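Local coordinates for protein methyltransferase (Streptomyces regensis, PDB 5N5D) that probably transfers a methyl group from S-adenosylmethionine to a hydroxyl oxygen during the biosynthesis of tomaymycin, at residues A[67-79]-A[98-110]. Residues are numbered along the deposited sequence; the frame is centred on the assembly and turned at random.
Sequences EIGTFGGYSSIWL and FAESAASRLAEAG. With SAM (S-adenosylmethionine), chain H.
Gly73 and Ala102 bring the backbones closest, CA to CA 4.3 Å, where the glycine-rich loop after the first strand of this Rossmann-like methyltransferase fold meets helix 96-108. Helices 74-79 and 98-108 then run on in nearly the same direction, crossing at -34°. Gly73, N-cap of its helix, closes a type II' turn from Thr70; its positive phi suits glycine, and with only hydrogens on its CA it lets the methyl of Ala102 close in, Gly73 N to Ala102 CB 3.6 Å. That small methyl lies against the turn, with Thr70 CG2 3.6 Å from Ala102 CB. No direct hydrogen bond joins the segments; Gly72 O instead receives a CA-H...O contact from Ala102 and a hydrogen bond from a water that also binds Ser101 OG.

Farther along, Ile77 and Leu106 lie alongside each other, pointing opposite ways, with Ile77 CG1 3.8 Å from Leu106 CD2, while Ile77 CG2 reaches the methyl of Ala109. Arg105 lends its aliphatic base to the contact, CB 4.0 Å from Ile77 CD1; the chain then folds away, and NE and NH2 each bond one carboxylate oxygen of Glu108, a salt bridge within the helix.

At the cofactor end, Gly69 O and Ser75 OG each accept a hydrogen bond from the SAM amino group. Phe71 CG stands anti to its amide nitrogen (chi1 -168°), sending the ring edge-to-face onto Phe98. The planes stand at 84°, and Phe71 CD1 comes within 3.6 Å of Phe98 CD2.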
# COMPACT_ATOMS: atom_id res chain seq x y z
N GLU A 67 -5.09 1.98 16.99
CA GLU A 67 -3.64 1.87 16.86
C GLU A 67 -3.07 1.20 18.09
O GLU A 67 -3.36 1.62 19.22
CB GLU A 67 -3.00 3.25 16.67
CG GLU A 67 -1.48 3.25 16.68
CD GLU A 67 -0.91 4.63 16.43
OE1 GLU A 67 -1.12 5.52 17.28
OE2 GLU A 67 -0.28 4.82 15.37
N ILE A 68 -2.27 0.17 17.88
CA ILE A 68 -1.60 -0.55 18.95
C ILE A 68 -0.12 -0.20 18.86
O ILE A 68 0.58 -0.68 17.97
CB ILE A 68 -1.83 -2.07 18.85
CG1 ILE A 68 -3.33 -2.35 18.81
CG2 ILE A 68 -1.18 -2.78 20.02
CD1 ILE A 68 -3.69 -3.78 18.47
N GLY A 69 0.33 0.68 19.75
CA GLY A 69 1.72 1.14 19.75
C GLY A 69 1.89 2.59 19.37
O GLY A 69 2.38 2.89 18.28
N THR A 70 1.53 3.50 20.28
CA THR A 70 1.59 4.94 20.01
C THR A 70 3.02 5.42 19.83
O THR A 70 3.29 6.28 18.97
CB THR A 70 0.96 5.73 21.16
OG1 THR A 70 -0.25 5.10 21.59
CG2 THR A 70 0.68 7.16 20.72
N PHE A 71 3.95 4.92 20.65
CA PHE A 71 5.27 5.50 20.83
C PHE A 71 5.13 7.02 20.98
O PHE A 71 4.45 7.47 21.90
CB PHE A 71 6.21 5.12 19.68
CG PHE A 71 7.66 5.45 19.93
CD1 PHE A 71 8.26 5.13 21.14
CD2 PHE A 71 8.43 6.08 18.96
CE1 PHE A 71 9.60 5.44 21.38
CE2 PHE A 71 9.76 6.39 19.19
CZ PHE A 71 10.34 6.07 20.40
N GLY A 72 5.78 7.80 20.11
CA GLY A 72 5.80 9.24 20.23
C GLY A 72 4.71 9.96 19.47
O GLY A 72 4.70 11.20 19.44
N GLY A 73 3.78 9.24 18.86
CA GLY A 73 2.66 9.85 18.19
C GLY A 73 2.85 10.16 16.72
O GLY A 73 1.96 10.79 16.12
N TYR A 74 3.96 9.73 16.11
CA TYR A 74 4.20 10.08 14.72
C TYR A 74 3.17 9.42 13.81
O TYR A 74 2.46 10.09 13.05
CB TYR A 74 5.63 9.70 14.30
CG TYR A 74 5.90 10.17 12.90
CD1 TYR A 74 6.34 11.47 12.66
CD2 TYR A 74 5.64 9.36 11.80
CE1 TYR A 74 6.54 11.94 11.37
CE2 TYR A 74 5.84 9.82 10.51
CZ TYR A 74 6.29 11.11 10.30
OH TYR A 74 6.48 11.56 9.02
N SER A 75 3.06 8.09 13.87
CA SER A 75 2.01 7.44 13.09
C SER A 75 0.63 7.93 13.52
O SER A 75 -0.28 8.06 12.68
CB SER A 75 2.11 5.91 13.23
OG SER A 75 2.07 5.52 14.59
N SER A 76 0.46 8.24 14.81
CA SER A 76 -0.84 8.67 15.33
C SER A 76 -1.32 9.94 14.65
O SER A 76 -2.50 10.07 14.33
CB SER A 76 -0.74 8.88 16.84
OG SER A 76 0.02 7.85 17.45
N ILE A 77 -0.42 10.90 14.43
CA ILE A 77 -0.82 12.15 13.78
C ILE A 77 -1.32 11.86 12.37
O ILE A 77 -2.36 12.38 11.95
CB ILE A 77 0.35 13.15 13.76
CG1 ILE A 77 0.68 13.63 15.18
CG2 ILE A 77 0.02 14.35 12.87
CD1 ILE A 77 2.00 14.35 15.29
N TRP A 78 -0.58 11.04 11.62
CA TRP A 78 -0.99 10.72 10.26
C TRP A 78 -2.35 10.04 10.24
O TRP A 78 -3.19 10.34 9.38
CB TRP A 78 0.05 9.83 9.59
CG TRP A 78 1.24 10.57 9.05
CD1 TRP A 78 2.52 10.51 9.49
CD2 TRP A 78 1.24 11.49 7.95
NE1 TRP A 78 3.33 11.32 8.73
CE2 TRP A 78 2.56 11.94 7.78
CE3 TRP A 78 0.24 11.98 7.10
CZ2 TRP A 78 2.92 12.86 6.79
CZ3 TRP A 78 0.60 12.89 6.12
CH2 TRP A 78 1.92 13.32 5.97
N LEU A 79 -2.59 9.13 11.17
CA LEU A 79 -3.88 8.44 11.20
C LEU A 79 -5.00 9.38 11.61
O LEU A 79 -6.07 9.39 11.00
CB LEU A 79 -3.81 7.25 12.16
CG LEU A 79 -2.99 6.06 11.66
CD1 LEU A 79 -2.80 5.08 12.80
CD2 LEU A 79 -3.65 5.38 10.48
N PHE A 98 6.28 7.79 27.00
CA PHE A 98 6.07 7.90 25.56
C PHE A 98 4.69 8.47 25.27
O PHE A 98 4.53 9.40 24.47
CB PHE A 98 6.22 6.54 24.87
CG PHE A 98 7.55 5.86 25.08
CD1 PHE A 98 8.61 6.51 25.70
CD2 PHE A 98 7.74 4.56 24.63
CE1 PHE A 98 9.83 5.87 25.89
CE2 PHE A 98 8.95 3.92 24.81
CZ PHE A 98 10.00 4.57 25.44
N ALA A 99 3.66 7.91 25.92
CA ALA A 99 2.30 8.36 25.68
C ALA A 99 2.13 9.84 26.00
O ALA A 99 1.38 10.55 25.32
CB ALA A 99 1.32 7.52 26.50
N GLU A 100 2.81 10.32 27.05
CA GLU A 100 2.73 11.73 27.41
C GLU A 100 3.39 12.60 26.35
O GLU A 100 2.90 13.69 26.03
CB GLU A 100 3.37 11.96 28.78
CG GLU A 100 2.56 11.38 29.94
CD GLU A 100 3.25 11.52 31.28
OE1 GLU A 100 4.46 11.85 31.31
OE2 GLU A 100 2.59 11.31 32.33
N SER A 101 4.52 12.14 25.80
CA SER A 101 5.15 12.84 24.68
C SER A 101 4.21 12.89 23.48
O SER A 101 4.00 13.95 22.87
CB SER A 101 6.47 12.16 24.32
OG SER A 101 7.12 12.82 23.25
N ALA A 102 3.60 11.75 23.15
CA ALA A 102 2.65 11.72 22.04
C ALA A 102 1.49 12.68 22.26
O ALA A 102 1.04 13.35 21.32
CB ALA A 102 2.14 10.29 21.84
N ALA A 103 0.99 12.77 23.49
CA ALA A 103 -0.11 13.68 23.78
C ALA A 103 0.26 15.11 23.41
O ALA A 103 -0.56 15.86 22.86
CB ALA A 103 -0.50 13.59 25.25
N SER A 104 1.49 15.51 23.71
CA SER A 104 1.93 16.86 23.38
C SER A 104 1.97 17.07 21.87
O SER A 104 1.59 18.14 21.37
CB SER A 104 3.30 17.13 23.99
OG SER A 104 3.24 17.10 25.41
N ARG A 105 2.45 16.07 21.12
CA ARG A 105 2.48 16.17 19.66
C ARG A 105 1.07 16.24 19.08
O ARG A 105 0.81 17.02 18.15
CB ARG A 105 3.22 14.97 19.06
CG ARG A 105 4.62 14.72 19.59
CD ARG A 105 5.59 15.82 19.22
NE ARG A 105 5.52 16.97 20.11
CZ ARG A 105 6.07 17.02 21.32
NH1 ARG A 105 6.72 15.97 21.81
NH2 ARG A 105 5.96 18.12 22.05
N LEU A 106 0.16 15.42 19.59
CA LEU A 106 -1.20 15.42 19.05
C LEU A 106 -1.90 16.74 19.30
O LEU A 106 -2.69 17.20 18.46
CB LEU A 106 -1.99 14.26 19.65
CG LEU A 106 -1.46 12.88 19.23
CD1 LEU A 106 -1.96 11.81 20.18
CD2 LEU A 106 -1.85 12.56 17.79
N ALA A 107 -1.62 17.38 20.44
CA ALA A 107 -2.15 18.71 20.69
C ALA A 107 -1.57 19.73 19.72
O ALA A 107 -2.31 20.53 19.12
CB ALA A 107 -1.85 19.12 22.14
N GLU A 108 -0.24 19.70 19.53
CA GLU A 108 0.40 20.58 18.56
C GLU A 108 -0.19 20.37 17.17
O GLU A 108 -0.33 21.32 16.39
CB GLU A 108 1.91 20.34 18.53
CG GLU A 108 2.64 20.76 19.81
CD GLU A 108 4.03 20.13 19.93
OE1 GLU A 108 4.40 19.29 19.07
OE2 GLU A 108 4.75 20.48 20.89
N ALA A 109 -0.52 19.12 16.84
CA ALA A 109 -1.03 18.78 15.52
C ALA A 109 -2.47 19.22 15.30
O ALA A 109 -2.94 19.17 14.16
CB ALA A 109 -0.93 17.27 15.31
N GLY A 110 -3.17 19.63 16.35
CA GLY A 110 -4.56 20.04 16.23
C GLY A 110 -5.56 18.91 16.16
O GLY A 110 -6.67 19.11 15.66
N SAM H . 3.48 3.41 15.78
CA SAM H . 4.60 4.28 16.17
C SAM H . 5.01 5.21 14.98
O SAM H . 5.08 4.68 13.85
OXT SAM H . 5.24 6.41 15.24
CB SAM H . 5.82 3.44 16.62
CG SAM H . 5.42 2.35 17.61
SD SAM H . 6.93 1.56 18.21
CE SAM H . 7.37 0.59 16.81
C5' SAM H . 6.30 0.23 19.28
C4' SAM H . 5.64 0.75 20.54
O4' SAM H . 4.86 -0.28 21.18
C3' SAM H . 6.61 1.29 21.60
O3' SAM H . 6.27 2.64 21.92
C2' SAM H . 6.44 0.32 22.78
O2' SAM H . 6.58 0.95 24.05
C1' SAM H . 5.00 -0.14 22.57
N9 SAM H . 4.67 -1.42 23.20
C8 SAM H . 5.46 -2.54 23.28
N7 SAM H . 4.87 -3.56 23.84
C5 SAM H . 3.60 -3.09 24.16
C6 SAM H . 2.48 -3.69 24.75
N6 SAM H . 2.46 -4.97 25.16
N1 SAM H . 1.37 -2.94 24.91
C2 SAM H . 1.39 -1.67 24.49
N3 SAM H . 2.39 -0.99 23.92
C4 SAM H . 3.47 -1.76 23.77
O HOH W 1 6.74 12.68 20.77